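Uncharacterized protein TP-0789 domain-containing protein (Desulfovibrio piger ATCC 29098, PDB 4Z48) is of unknown function but has a LolA/LolB-like lipoprotein-sorting fold, so it may carry a lipid or other hydrophobic ligand in the cell envelope. Local coordinates at residues Q88-W93 with D123-D128; T76-W81 with A112-S117; T174-R179 with S196-I201; D181-D184 with R188-K191. All blocks are in the same frame, centred on the assembly; numbering follows the deposited sequence.

Contact 1: Q88-W93 with D123-D128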
loop_
_atom_site.group_PDB
_atom_site.type_symbol
_atom_site.label_atom_id
_atom_site.label_comp_id
_atom_site.label_asym_id
_atom_site.label_seq_id
_atom_site.Cartn_x
_atom_site.Cartn_y
_atom_site.Cartn_z
ATOM N N GLN A 88 11.985 14.553 0.686
ATOM C CA GLN A 88 12.602 13.536 1.521
ATOM C C GLN A 88 12.050 12.174 1.143
ATOM O O GLN A 88 10.833 12.002 1.108
ATOM C CB GLN A 88 12.287 13.867 2.992
ATOM C CG GLN A 88 13.063 13.078 4.032
ATOM C CD GLN A 88 12.663 13.433 5.450
ATOM O OE1 GLN A 88 11.659 14.127 5.708
ATOM N NE2 GLN A 88 13.444 12.943 6.408
ATOM N N ASP A 89 12.944 11.193 0.890
ATOM C CA ASP A 89 12.526 9.828 0.592
ATOM C C ASP A 89 11.899 9.210 1.844
ATOM O O ASP A 89 12.282 9.578 2.961
ATOM C CB ASP A 89 13.718 8.971 0.123
ATOM C CG ASP A 89 14.352 9.458 -1.158
ATOM O OD1 ASP A 89 13.619 9.589 -2.174
ATOM O OD2 ASP A 89 15.566 9.733 -1.144
ATOM N N ASP A 90 10.948 8.296 1.661
ATOM C CA ASP A 90 10.327 7.605 2.788
ATOM C C ASP A 90 11.362 6.749 3.469
ATOM O O ASP A 90 12.187 6.119 2.791
ATOM C CB ASP A 90 9.160 6.721 2.330
ATOM C CG ASP A 90 7.880 7.430 1.914
ATOM O OD1 ASP A 90 7.840 8.695 1.962
ATOM O OD2 ASP A 90 6.908 6.727 1.569
ATOM N N ASP A 91 11.356 6.773 4.798
ATOM C CA ASP A 91 12.231 5.993 5.649
ATOM C C ASP A 91 11.573 4.657 6.007
ATOM O O ASP A 91 10.383 4.571 6.335
ATOM C CB ASP A 91 12.590 6.781 6.927
ATOM C CG ASP A 91 13.539 7.941 6.719
ATOM O OD1 ASP A 91 14.547 7.759 6.020
ATOM O OD2 ASP A 91 13.283 9.024 7.285
HETATM N N MSE A 92 12.352 3.617 5.958
HETATM C CA MSE A 92 11.847 2.301 6.284
HETATM C C MSE A 92 12.948 1.471 6.933
HETATM O O MSE A 92 14.122 1.512 6.515
HETATM C CB MSE A 92 11.315 1.603 5.029
HETATM C CG MSE A 92 10.760 0.218 5.278
HETATM SE SE MSE A 92 10.030 -0.564 3.657
HETATM C CE MSE A 92 8.678 0.632 3.326
ATOM N N TRP A 93 12.551 0.740 7.956
ATOM C CA TRP A 93 13.420 -0.179 8.679
ATOM C C TRP A 93 12.699 -1.489 9.004
ATOM O O TRP A 93 11.481 -1.523 9.194
ATOM C CB TRP A 93 13.899 0.443 9.986
ATOM C CG TRP A 93 14.666 1.724 9.853
ATOM C CD1 TRP A 93 16.020 1.865 9.807
ATOM C CD2 TRP A 93 14.125 3.046 9.919
ATOM N NE1 TRP A 93 16.359 3.200 9.811
ATOM C CE2 TRP A 93 15.216 3.947 9.895
ATOM C CE3 TRP A 93 12.816 3.561 10.007
ATOM C CZ2 TRP A 93 15.040 5.333 9.969
ATOM C CZ3 TRP A 93 12.645 4.929 10.085
ATOM C CH2 TRP A 93 13.746 5.803 10.050
ATOM N N ASP A 123 5.455 -1.057 -2.002
ATOM C CA ASP A 123 3.998 -1.185 -2.003
ATOM C C ASP A 123 3.387 -0.934 -0.611
ATOM O O ASP A 123 2.186 -0.671 -0.520
ATOM C CB ASP A 123 3.581 -2.567 -2.516
ATOM C CG ASP A 123 3.942 -2.834 -3.963
ATOM O OD1 ASP A 123 4.037 -1.872 -4.742
ATOM O OD2 ASP A 123 4.091 -4.009 -4.324
ATOM N N ILE A 124 4.220 -1.006 0.458
ATOM C CA ILE A 124 3.836 -0.831 1.855
ATOM C C ILE A 124 3.769 0.671 2.255
ATOM O O ILE A 124 3.138 0.988 3.249
ATOM C CB ILE A 124 4.805 -1.666 2.740
ATOM C CG1 ILE A 124 4.651 -3.192 2.469
ATOM C CG2 ILE A 124 4.723 -1.353 4.216
ATOM C CD1 ILE A 124 3.276 -3.727 2.301
ATOM N N GLN A 125 4.347 1.587 1.470
ATOM C CA GLN A 125 4.238 3.037 1.738
ATOM C C GLN A 125 2.882 3.615 1.240
ATOM O O GLN A 125 2.071 2.875 0.674
ATOM C CB GLN A 125 5.384 3.792 1.066
ATOM C CG GLN A 125 6.767 3.307 1.487
ATOM C CD GLN A 125 7.823 3.609 0.455
ATOM O OE1 GLN A 125 7.551 3.916 -0.718
ATOM N NE2 GLN A 125 9.061 3.471 0.862
ATOM N N ASN A 126 2.668 4.956 1.419
ATOM C CA ASN A 126 1.463 5.710 1.032
ATOM C C ASN A 126 1.097 5.441 -0.426
ATOM O O ASN A 126 1.880 5.740 -1.334
ATOM C CB ASN A 126 1.679 7.221 1.268
ATOM C CG ASN A 126 0.485 8.140 1.067
ATOM O OD1 ASN A 126 -0.629 7.738 0.709
ATOM N ND2 ASN A 126 0.705 9.427 1.281
ATOM N N LEU A 127 -0.087 4.836 -0.634
ATOM C CA LEU A 127 -0.612 4.492 -1.960
ATOM C C LEU A 127 -1.196 5.734 -2.681
ATOM O O LEU A 127 -1.356 5.694 -3.905
ATOM C CB LEU A 127 -1.679 3.367 -1.829
ATOM C CG LEU A 127 -2.334 2.750 -3.093
ATOM C CD1 LEU A 127 -1.319 2.205 -4.075
ATOM C CD2 LEU A 127 -3.299 1.642 -2.716
ATOM N N ASP A 128 -1.474 6.838 -1.943
ATOM C CA ASP A 128 -2.101 8.005 -2.546
ATOM C C ASP A 128 -1.285 9.313 -2.373
ATOM O O ASP A 128 -1.854 10.351 -2.019
ATOM C CB ASP A 128 -3.535 8.156 -1.997
ATOM C CG ASP A 128 -4.484 7.061 -2.470
ATOM O OD1 ASP A 128 -4.914 7.109 -3.651
ATOM O OD2 ASP A 128 -4.788 6.149 -1.663
#

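Contact 2: T76-W81 with A112-S117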
loop_
_atom_site.group_PDB
_atom_site.type_symbol
_atom_site.label_atom_id
_atom_site.label_comp_id
_atom_site.label_asym_id
_atom_site.label_seq_id
_atom_site.Cartn_x
_atom_site.Cartn_y
_atom_site.Cartn_z
ATOM N N THR A 76 9.049 -10.110 13.743
ATOM C CA THR A 76 9.489 -9.226 12.641
ATOM C C THR A 76 8.650 -7.951 12.734
ATOM O O THR A 76 7.449 -8.020 12.958
ATOM C CB THR A 76 9.359 -9.890 11.248
ATOM O OG1 THR A 76 9.933 -11.195 11.298
ATOM C CG2 THR A 76 10.019 -9.044 10.108
ATOM N N LYS A 77 9.311 -6.804 12.642
ATOM C CA LYS A 77 8.683 -5.503 12.706
ATOM C C LYS A 77 9.210 -4.597 11.593
ATOM O O LYS A 77 10.417 -4.543 11.358
ATOM C CB LYS A 77 8.911 -4.824 14.061
ATOM C CG LYS A 77 8.262 -5.505 15.265
ATOM C CD LYS A 77 8.778 -4.845 16.523
ATOM C CE LYS A 77 7.978 -5.203 17.740
ATOM N NZ LYS A 77 8.295 -4.304 18.881
ATOM N N TYR A 78 8.300 -3.896 10.926
ATOM C CA TYR A 78 8.608 -2.871 9.921
ATOM C C TYR A 78 8.171 -1.527 10.431
ATOM O O TYR A 78 7.025 -1.385 10.845
ATOM C CB TYR A 78 7.932 -3.141 8.580
ATOM C CG TYR A 78 8.551 -4.269 7.811
ATOM C CD1 TYR A 78 8.274 -5.599 8.139
ATOM C CD2 TYR A 78 9.371 -4.020 6.709
ATOM C CE1 TYR A 78 8.825 -6.650 7.411
ATOM C CE2 TYR A 78 9.926 -5.064 5.977
ATOM C CZ TYR A 78 9.622 -6.375 6.309
ATOM O OH TYR A 78 10.160 -7.405 5.578
ATOM N N LEU A 79 9.088 -0.540 10.419
ATOM C CA LEU A 79 8.792 0.838 10.805
ATOM C C LEU A 79 8.843 1.692 9.524
ATOM O O LEU A 79 9.834 1.647 8.811
ATOM C CB LEU A 79 9.764 1.356 11.882
ATOM C CG LEU A 79 9.572 2.812 12.370
ATOM C CD1 LEU A 79 8.165 3.061 12.889
ATOM C CD2 LEU A 79 10.565 3.143 13.465
ATOM N N VAL A 80 7.750 2.392 9.188
ATOM C CA VAL A 80 7.721 3.193 7.967
ATOM C C VAL A 80 7.398 4.634 8.325
ATOM O O VAL A 80 6.428 4.879 9.042
ATOM C CB VAL A 80 6.716 2.660 6.900
ATOM C CG1 VAL A 80 6.837 3.449 5.594
ATOM C CG2 VAL A 80 6.840 1.149 6.669
ATOM N N TRP A 81 8.242 5.567 7.868
ATOM C CA TRP A 81 8.056 7.017 7.985
ATOM C C TRP A 81 7.868 7.532 6.565
ATOM O O TRP A 81 8.838 7.667 5.806
ATOM C CB TRP A 81 9.241 7.688 8.685
ATOM C CG TRP A 81 9.424 7.356 10.131
ATOM C CD1 TRP A 81 8.639 6.555 10.912
ATOM C CD2 TRP A 81 10.508 7.796 10.964
ATOM N NE1 TRP A 81 9.159 6.481 12.184
ATOM C CE2 TRP A 81 10.302 7.237 12.246
ATOM C CE3 TRP A 81 11.616 8.647 10.758
ATOM C CZ2 TRP A 81 11.166 7.481 13.314
ATOM C CZ3 TRP A 81 12.481 8.884 11.813
ATOM C CH2 TRP A 81 12.254 8.304 13.076
ATOM N N ALA A 112 12.389 -4.891 -3.711
ATOM C CA ALA A 112 12.446 -6.279 -3.294
ATOM C C ALA A 112 11.124 -6.728 -2.676
ATOM O O ALA A 112 10.310 -5.913 -2.226
ATOM C CB ALA A 112 13.602 -6.484 -2.295
ATOM N N SER A 113 10.904 -8.040 -2.695
ATOM C CA SER A 113 9.732 -8.681 -2.139
ATOM C C SER A 113 9.534 -8.338 -0.672
ATOM O O SER A 113 10.503 -8.309 0.092
ATOM C CB SER A 113 9.852 -10.192 -2.285
ATOM O OG SER A 113 8.667 -10.782 -1.777
ATOM N N PHE A 114 8.275 -8.122 -0.273
ATOM C CA PHE A 114 7.947 -7.895 1.133
ATOM C C PHE A 114 7.534 -9.230 1.746
ATOM O O PHE A 114 6.491 -9.735 1.388
ATOM C CB PHE A 114 6.837 -6.831 1.280
ATOM C CG PHE A 114 6.257 -6.641 2.657
ATOM C CD1 PHE A 114 6.953 -5.928 3.636
ATOM C CD2 PHE A 114 5.012 -7.185 2.990
ATOM C CE1 PHE A 114 6.391 -5.720 4.899
ATOM C CE2 PHE A 114 4.485 -7.037 4.274
ATOM C CZ PHE A 114 5.170 -6.298 5.217
HETATM N N MSE A 115 8.388 -9.825 2.603
HETATM C CA MSE A 115 8.077 -11.074 3.355
HETATM C C MSE A 115 7.713 -12.249 2.448
HETATM O O MSE A 115 6.826 -13.055 2.777
HETATM C CB MSE A 115 6.954 -10.803 4.362
HETATM C CG MSE A 115 7.314 -9.717 5.366
HETATM SE SE MSE A 115 8.707 -10.341 6.510
HETATM C CE MSE A 115 7.577 -11.649 7.546
ATOM N N ARG A 116 8.447 -12.340 1.310
ATOM C CA ARG A 116 8.346 -13.347 0.255
ATOM C C ARG A 116 6.978 -13.302 -0.449
ATOM O O ARG A 116 6.656 -14.228 -1.205
ATOM C CB ARG A 116 8.649 -14.760 0.782
ATOM C CG ARG A 116 10.052 -14.816 1.401
ATOM C CD ARG A 116 10.310 -16.099 2.140
ATOM N NE ARG A 116 10.326 -17.253 1.259
ATOM C CZ ARG A 116 10.584 -18.486 1.684
ATOM N NH1 ARG A 116 10.847 -18.713 2.967
ATOM N NH2 ARG A 116 10.593 -19.499 0.833
ATOM N N SER A 117 6.182 -12.228 -0.211
ATOM C CA SER A 117 4.873 -12.038 -0.840
ATOM C C SER A 117 4.998 -11.403 -2.228
ATOM O O SER A 117 6.101 -11.084 -2.697
ATOM C CB SER A 117 3.943 -11.191 0.033
ATOM O OG SER A 117 4.260 -9.810 -0.070
#

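Contact 3: T174-R179 with S196-I201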
loop_
_atom_site.group_PDB
_atom_site.type_symbol
_atom_site.label_atom_id
_atom_site.label_comp_id
_atom_site.label_asym_id
_atom_site.label_seq_id
_atom_site.Cartn_x
_atom_site.Cartn_y
_atom_site.Cartn_z
ATOM N N THR A 174 -17.374 5.084 -4.015
ATOM C CA THR A 174 -16.553 5.183 -2.809
ATOM C C THR A 174 -15.161 5.827 -3.068
ATOM O O THR A 174 -14.490 6.209 -2.113
ATOM C CB THR A 174 -16.390 3.791 -2.209
ATOM O OG1 THR A 174 -15.597 2.990 -3.092
ATOM C CG2 THR A 174 -17.735 3.126 -1.910
ATOM N N LEU A 175 -14.715 5.893 -4.333
ATOM C CA LEU A 175 -13.399 6.453 -4.720
ATOM C C LEU A 175 -12.256 5.518 -4.283
ATOM O O LEU A 175 -11.093 5.920 -4.252
ATOM C CB LEU A 175 -13.199 7.921 -4.239
ATOM C CG LEU A 175 -14.264 8.881 -4.816
ATOM C CD1 LEU A 175 -14.148 10.302 -4.242
ATOM C CD2 LEU A 175 -14.204 8.903 -6.343
ATOM N N LEU A 176 -12.602 4.249 -3.987
ATOM C CA LEU A 176 -11.616 3.224 -3.677
ATOM C C LEU A 176 -11.254 2.504 -4.952
ATOM O O LEU A 176 -12.123 2.312 -5.786
ATOM C CB LEU A 176 -12.157 2.205 -2.643
ATOM C CG LEU A 176 -12.327 2.706 -1.205
ATOM C CD1 LEU A 176 -12.798 1.563 -0.308
ATOM C CD2 LEU A 176 -11.028 3.325 -0.660
ATOM N N ARG A 177 -10.005 2.021 -5.068
ATOM C CA ARG A 177 -9.612 1.204 -6.222
ATOM C C ARG A 177 -10.371 -0.124 -6.172
ATOM O O ARG A 177 -10.573 -0.661 -5.076
ATOM C CB ARG A 177 -8.099 0.896 -6.161
ATOM C CG ARG A 177 -7.215 2.123 -6.298
ATOM C CD ARG A 177 -5.753 1.854 -5.881
ATOM N NE ARG A 177 -4.944 3.047 -6.230
ATOM C CZ ARG A 177 -4.825 4.132 -5.460
ATOM N NH1 ARG A 177 -5.412 4.181 -4.269
ATOM N NH2 ARG A 177 -4.110 5.169 -5.870
ATOM N N LEU A 178 -10.767 -0.643 -7.339
ATOM C CA LEU A 178 -11.354 -1.954 -7.506
ATOM C C LEU A 178 -10.291 -2.895 -8.084
ATOM O O LEU A 178 -10.188 -4.037 -7.669
ATOM C CB LEU A 178 -12.600 -1.875 -8.405
ATOM C CG LEU A 178 -13.293 -3.175 -8.808
ATOM C CD1 LEU A 178 -14.000 -3.807 -7.640
ATOM C CD2 LEU A 178 -14.305 -2.919 -9.900
ATOM N N ARG A 179 -9.448 -2.391 -8.976
ATOM C CA ARG A 179 -8.430 -3.161 -9.651
ATOM C C ARG A 179 -7.314 -2.213 -10.088
ATOM O O ARG A 179 -7.550 -1.001 -10.280
ATOM C CB ARG A 179 -9.094 -3.884 -10.865
ATOM C CG ARG A 179 -8.180 -4.462 -11.952
ATOM C CD ARG A 179 -8.940 -5.264 -13.007
ATOM N NE ARG A 179 -9.727 -4.413 -13.914
ATOM C CZ ARG A 179 -10.180 -4.789 -15.110
ATOM N NH1 ARG A 179 -9.925 -6.007 -15.573
ATOM N NH2 ARG A 179 -10.890 -3.950 -15.851
ATOM N N SER A 196 -10.660 -6.748 -3.683
ATOM C CA SER A 196 -11.800 -7.658 -3.717
ATOM C C SER A 196 -12.871 -7.440 -2.631
ATOM O O SER A 196 -13.929 -8.096 -2.675
ATOM C CB SER A 196 -11.317 -9.103 -3.682
ATOM O OG SER A 196 -10.412 -9.347 -2.606
ATOM N N ARG A 197 -12.615 -6.557 -1.667
ATOM C CA ARG A 197 -13.580 -6.259 -0.609
ATOM C C ARG A 197 -13.370 -4.857 -0.052
ATOM O O ARG A 197 -12.251 -4.469 0.267
ATOM C CB ARG A 197 -13.544 -7.293 0.532
ATOM C CG ARG A 197 -14.711 -7.108 1.539
ATOM C CD ARG A 197 -14.720 -8.153 2.656
ATOM N NE ARG A 197 -13.441 -8.225 3.389
ATOM C CZ ARG A 197 -13.022 -9.293 4.064
ATOM N NH1 ARG A 197 -13.707 -10.426 4.014
ATOM N NH2 ARG A 197 -11.872 -9.255 4.738
ATOM N N GLN A 198 -14.479 -4.105 0.062
ATOM C CA GLN A 198 -14.495 -2.791 0.653
ATOM C C GLN A 198 -15.554 -2.772 1.732
ATOM O O GLN A 198 -16.596 -3.427 1.612
ATOM C CB GLN A 198 -14.690 -1.658 -0.410
ATOM C CG GLN A 198 -15.971 -1.767 -1.247
ATOM C CD GLN A 198 -16.412 -0.426 -1.805
ATOM O OE1 GLN A 198 -15.610 0.515 -1.979
ATOM N NE2 GLN A 198 -17.677 -0.335 -2.181
ATOM N N GLU A 199 -15.289 -2.047 2.810
ATOM C CA GLU A 199 -16.202 -1.972 3.959
ATOM C C GLU A 199 -16.176 -0.574 4.508
ATOM O O GLU A 199 -15.120 0.047 4.514
ATOM C CB GLU A 199 -15.786 -2.968 5.063
ATOM C CG GLU A 199 -16.071 -4.428 4.767
ATOM C CD GLU A 199 -15.560 -5.327 5.871
ATOM O OE1 GLU A 199 -16.274 -5.474 6.880
ATOM O OE2 GLU A 199 -14.420 -5.830 5.766
ATOM N N LYS A 200 -17.316 -0.083 4.986
ATOM C CA LYS A 200 -17.347 1.256 5.558
ATOM C C LYS A 200 -17.069 1.073 7.047
ATOM O O LYS A 200 -17.887 0.487 7.768
ATOM C CB LYS A 200 -18.676 1.957 5.266
ATOM C CG LYS A 200 -18.633 3.444 5.439
ATOM C CD LYS A 200 -20.023 3.974 5.082
ATOM C CE LYS A 200 -20.154 5.456 5.205
ATOM N NZ LYS A 200 -21.501 5.893 4.732
ATOM N N ILE A 201 -15.867 1.470 7.486
ATOM C CA ILE A 201 -15.460 1.285 8.879
ATOM C C ILE A 201 -15.327 2.636 9.535
ATOM O O ILE A 201 -14.561 3.457 9.070
ATOM C CB ILE A 201 -14.155 0.456 8.998
ATOM C CG1 ILE A 201 -14.342 -0.990 8.477
ATOM C CG2 ILE A 201 -13.639 0.462 10.443
ATOM C CD1 ILE A 201 -13.155 -1.481 7.696
#

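Contact 4: D181-D184 with R188-K191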
loop_
_atom_site.group_PDB
_atom_site.type_symbol
_atom_site.label_atom_id
_atom_site.label_comp_id
_atom_site.label_asym_id
_atom_site.label_seq_id
_atom_site.Cartn_x
_atom_site.Cartn_y
_atom_site.Cartn_z
ATOM N N ASP A 181 -3.445 -2.406 -12.581
ATOM C CA ASP A 181 -2.405 -3.085 -13.342
ATOM C C ASP A 181 -1.151 -2.285 -13.224
ATOM O O ASP A 181 -1.195 -1.078 -13.435
ATOM C CB ASP A 181 -2.802 -3.276 -14.802
ATOM C CG ASP A 181 -3.876 -4.324 -15.046
ATOM O OD1 ASP A 181 -4.150 -5.118 -14.133
ATOM O OD2 ASP A 181 -4.445 -4.341 -16.163
ATOM N N TYR A 182 -0.025 -2.942 -12.853
ATOM C CA TYR A 182 1.286 -2.310 -12.681
ATOM C C TYR A 182 2.228 -2.773 -13.765
ATOM O O TYR A 182 2.282 -3.969 -14.070
ATOM C CB TYR A 182 1.908 -2.625 -11.294
ATOM C CG TYR A 182 1.300 -1.968 -10.067
ATOM C CD1 TYR A 182 0.085 -1.286 -10.136
ATOM C CD2 TYR A 182 1.882 -2.130 -8.813
ATOM C CE1 TYR A 182 -0.497 -0.726 -8.994
ATOM C CE2 TYR A 182 1.328 -1.551 -7.673
ATOM C CZ TYR A 182 0.131 -0.867 -7.762
ATOM O OH TYR A 182 -0.407 -0.329 -6.616
ATOM N N TYR A 183 2.978 -1.816 -14.344
ATOM C CA TYR A 183 3.900 -2.053 -15.435
ATOM C C TYR A 183 5.334 -1.749 -15.011
ATOM O O TYR A 183 5.566 -0.790 -14.274
ATOM C CB TYR A 183 3.475 -1.214 -16.644
ATOM C CG TYR A 183 2.157 -1.697 -17.218
ATOM C CD1 TYR A 183 0.938 -1.207 -16.737
ATOM C CD2 TYR A 183 2.123 -2.702 -18.179
ATOM C CE1 TYR A 183 -0.280 -1.663 -17.255
ATOM C CE2 TYR A 183 0.913 -3.165 -18.700
ATOM C CZ TYR A 183 -0.284 -2.670 -18.210
ATOM O OH TYR A 183 -1.458 -3.170 -18.713
ATOM N N ASP A 184 6.282 -2.578 -15.460
ATOM C CA ASP A 184 7.696 -2.435 -15.114
ATOM C C ASP A 184 8.377 -1.441 -16.084
ATOM O O ASP A 184 7.711 -0.915 -16.991
ATOM C CB ASP A 184 8.430 -3.811 -15.067
ATOM C CG ASP A 184 8.617 -4.588 -16.373
ATOM O OD1 ASP A 184 8.387 -4.002 -17.463
ATOM O OD2 ASP A 184 9.010 -5.783 -16.307
ATOM N N ARG A 188 6.297 -4.052 -19.338
ATOM C CA ARG A 188 5.648 -5.358 -19.163
ATOM C C ARG A 188 4.755 -5.342 -17.945
ATOM O O ARG A 188 5.126 -4.763 -16.916
ATOM C CB ARG A 188 6.682 -6.515 -19.011
ATOM C CG ARG A 188 7.607 -6.689 -20.207
ATOM C CD ARG A 188 8.702 -7.684 -19.890
ATOM N NE ARG A 188 9.488 -7.253 -18.732
ATOM C CZ ARG A 188 10.761 -7.562 -18.536
ATOM N NH1 ARG A 188 11.418 -8.302 -19.425
ATOM N NH2 ARG A 188 11.398 -7.119 -17.459
ATOM N N LEU A 189 3.618 -6.033 -18.035
ATOM C CA LEU A 189 2.692 -6.200 -16.907
ATOM C C LEU A 189 3.374 -6.997 -15.788
ATOM O O LEU A 189 3.666 -8.181 -15.972
ATOM C CB LEU A 189 1.403 -6.898 -17.360
ATOM C CG LEU A 189 0.321 -7.071 -16.293
ATOM C CD1 LEU A 189 -0.257 -5.725 -15.868
ATOM C CD2 LEU A 189 -0.781 -7.959 -16.804
ATOM N N VAL A 190 3.701 -6.330 -14.665
ATOM C CA VAL A 190 4.460 -6.969 -13.572
ATOM C C VAL A 190 3.525 -7.396 -12.406
ATOM O O VAL A 190 3.804 -8.398 -11.719
ATOM C CB VAL A 190 5.671 -6.091 -13.083
ATOM C CG1 VAL A 190 5.231 -4.779 -12.447
ATOM C CG2 VAL A 190 6.570 -6.865 -12.123
ATOM N N LYS A 191 2.434 -6.642 -12.176
ATOM C CA LYS A 191 1.527 -6.993 -11.088
ATOM C C LYS A 191 0.104 -6.670 -11.432
ATOM O O LYS A 191 -0.185 -5.635 -12.070
ATOM C CB LYS A 191 1.879 -6.288 -9.752
ATOM C CG LYS A 191 3.253 -6.399 -9.257
ATOM C CD LYS A 191 3.304 -6.060 -7.803
ATOM C CE LYS A 191 4.737 -6.149 -7.430
ATOM N NZ LYS A 191 4.948 -5.816 -6.021
#

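Contact 1: Q88-W93 with D123-D128
Asp90 and Gln125 come from opposite directions, and Asp90 OD2 settles against the CB-CG part of the glutamine, 3.3 Å from Gln125 CB. Gln125 CG lies 3.4 Å from the same Asp90 OD2, so the carboxylate rests on the root of the glutamine chain. The carboxylate and amide planes stand 77° apart, which excludes a flat stack. The second point of packing is a methyl against a methylene: the bent end of selenomethionine Met92 brings its CE to 3.8 Å from Gln125 CG. Met92 is buried against Val80 of the adjoining strand. In what is probably a LolA-like fold, antiparallel strands curved round an interior, this contact sets the start of strand 91-96 beside the long loop that precedes strand 133-143. The backbones stay well apart, with 7.7 Å between Asp90 CA and Gln125 CA, and side chains alone span the gap. Asp90 is held from its own side, where Ser82 OG bonds to OD2 and the backbone N of Tyr83 bonds to OD1. Within the loop, Asn126 OD1 accepts from the backbone N of Asp128, 2.9 Å away, in an Asx turn. The loose side lies toward Gln88 and Asp89, both exposed to solvent.

Contact 2: T76-W81 with A112-S117
Tyr78 is the residue of strand 77-82 on which 112-117 settles, and Phe114 and Met115 do the touching. Ahead of them, Ser113 OG brackets the coming turn by donating to Ser117 O at 2.7 Å.

Phe114 follows. Its CE1 sits over the centre of the tyrosine ring, 3.6 Å from Tyr78 CZ, and the edge of the phenylalanine is directed at the tyrosine face. With centroids 4.7 Å apart and planes at 56°, the pair is an edge-to-face contact inclined from a true T. The torsion at Phe114 (CG anti to the backbone N, chi1 171°) carries the ring across to strand 77-82, although its CB points neither at that strand nor away from it.

Selenomethionine Met115 comes next and bends at both chi2 and chi3, which brings SE to the rim of the same tyrosine. SE lies 3.4 Å from Tyr78 OH and 83° off the ring normal, a Met-aromatic contact at the edge. Tip to tip, Thr76 CG2 approaches Met115 SE at 4.0 Å, while Thr76 OG1 bonds to Val73 O.

Ser117 ends the type I' turn of 114-117, in which Phe114 O accepts from Ser117 N at 3.0 Å and Ser117 OG at 2.7 Å.

Across the contact, therefore, cohesion probably comes from dispersion and aromatic electrostatics, while hydrogen bonds within the loop stiffen the turn that presents Phe114 and Met115 to the buried Tyr78 and Thr76.

Contact 3: T174-R179 with S196-I201
At its far end the beta hairpin of strands 177-184 and 189-201 splays open, and a side-chain bond from Thr174 to Gln198 bridges the parted chains. The divergence is measurable: the nearest CA pair, Leu176 CA and Gln198 CA, is 8.0 Å apart, too far for backbone pairing. Nearby, Leu178 and Arg179 both face Trp169 of the neighbouring strand 163-171 in a classic beta bulge, where the first strand of the hairpin turns a corner.

Thr174 OG1 donates to Gln198 OE1 at 2.7 Å. The donor lies in the carbonyl plane, on a lone pair, with a C=O...donor angle of 138°. Gln198 has CG between its backbone N and carbonyl carbon (chi1 58°), then runs extended, which lifts the amide off the strand toward the incoming threonine. The methyl of Thr174 joins in, with CG2 3.5 Å from Gln198 NE2, so the hydroxyl and methyl branches both meet the amide end. Trp205 of strand 204-214 packs against the side chains of Thr174 and Gln198.

The hydroxyl is also tied to its own turn, receiving a weak bond of 3.4 Å from Leu176 N to Thr174 OG1. That links the threonine's position to the backbone of the residue supplying the apolar touch, Leu176, whose CD1 crosses the glutamine chain 3.7 Å from Gln198 CB. The same Leu176 CD1 also lies beside the polar end, 3.4 Å from Gln198 OE1.

Contact 4: D181-D184 with R188-K191
Tyr182 O is gripped by two successive backbone N-H groups, Val190 N at 2.8 Å and Lys191 N at 3.3 Å. This forked acceptance marks a classic beta bulge in the hairpin of strands 177-184 and 189-201: Val190 and Lys191 together face Tyr182, and the register moves by one residue before Tyr183 pairs with Leu189. The antiparallel pair of Tyr182 and Lys191 is completed by a nearly straight bond from Tyr182 N to Lys191 O, 2.8 Å long, and nearer the turn Asp184 N bonds to Arg188 O at 2.9 Å.

On one face of the hairpin, Leu189 CD1 lies over the Tyr183 ring, offset toward the rim and 23° off the ring normal as seen from the centroid, a CH-pi contact. The other face carries Tyr182 and Lys191, whose CB atoms adjoin; beyond them the extended lysine chain leads away from the hairpin to a salt bridge with Asp123. Val190 sets CG1 against the Tyr182 backbone.

Asp184 fastens the turn with both oxygens. A chi1 of 67° tucks the carboxylate over its own backbone and turns it to Arg188. Asp184 OD1 takes Arg188 N at 2.8 Å from above the carboxylate plane and also Lys186 N inside the turn. The carboxylate and guanidinium planes are 58° apart, yet Asp184 OD2 lies in the guanidinium plane, at its edge, accepting Arg188 NE at 2.9 Å on its syn lone pair and Arg188 NH2 at 3.0 Å from above the carboxylate.

Overall arrangement
Contacts 1 and 2 interleave along the chain and precede contacts 3 and 4, of which contact 4 is nested inside the loop that contact 3 closes. Contacts 1 and 2 lie on the neighbouring strands 91-96 and 77-82, with centres about 11 Å apart, and each brings a part of the long loop between strands 101-104 and 133-143 onto them. Contacts 3 and 4 sit at the two ends of one hairpin, centres about 21 Å apart. The same loop connects the two groups of contacts: Asp128 of contact 1 pairs with Arg177 of contact 3, and Asp123 with Lys191 of contact 4. It thus ties strands far apart in the order to one another, probably across the interior.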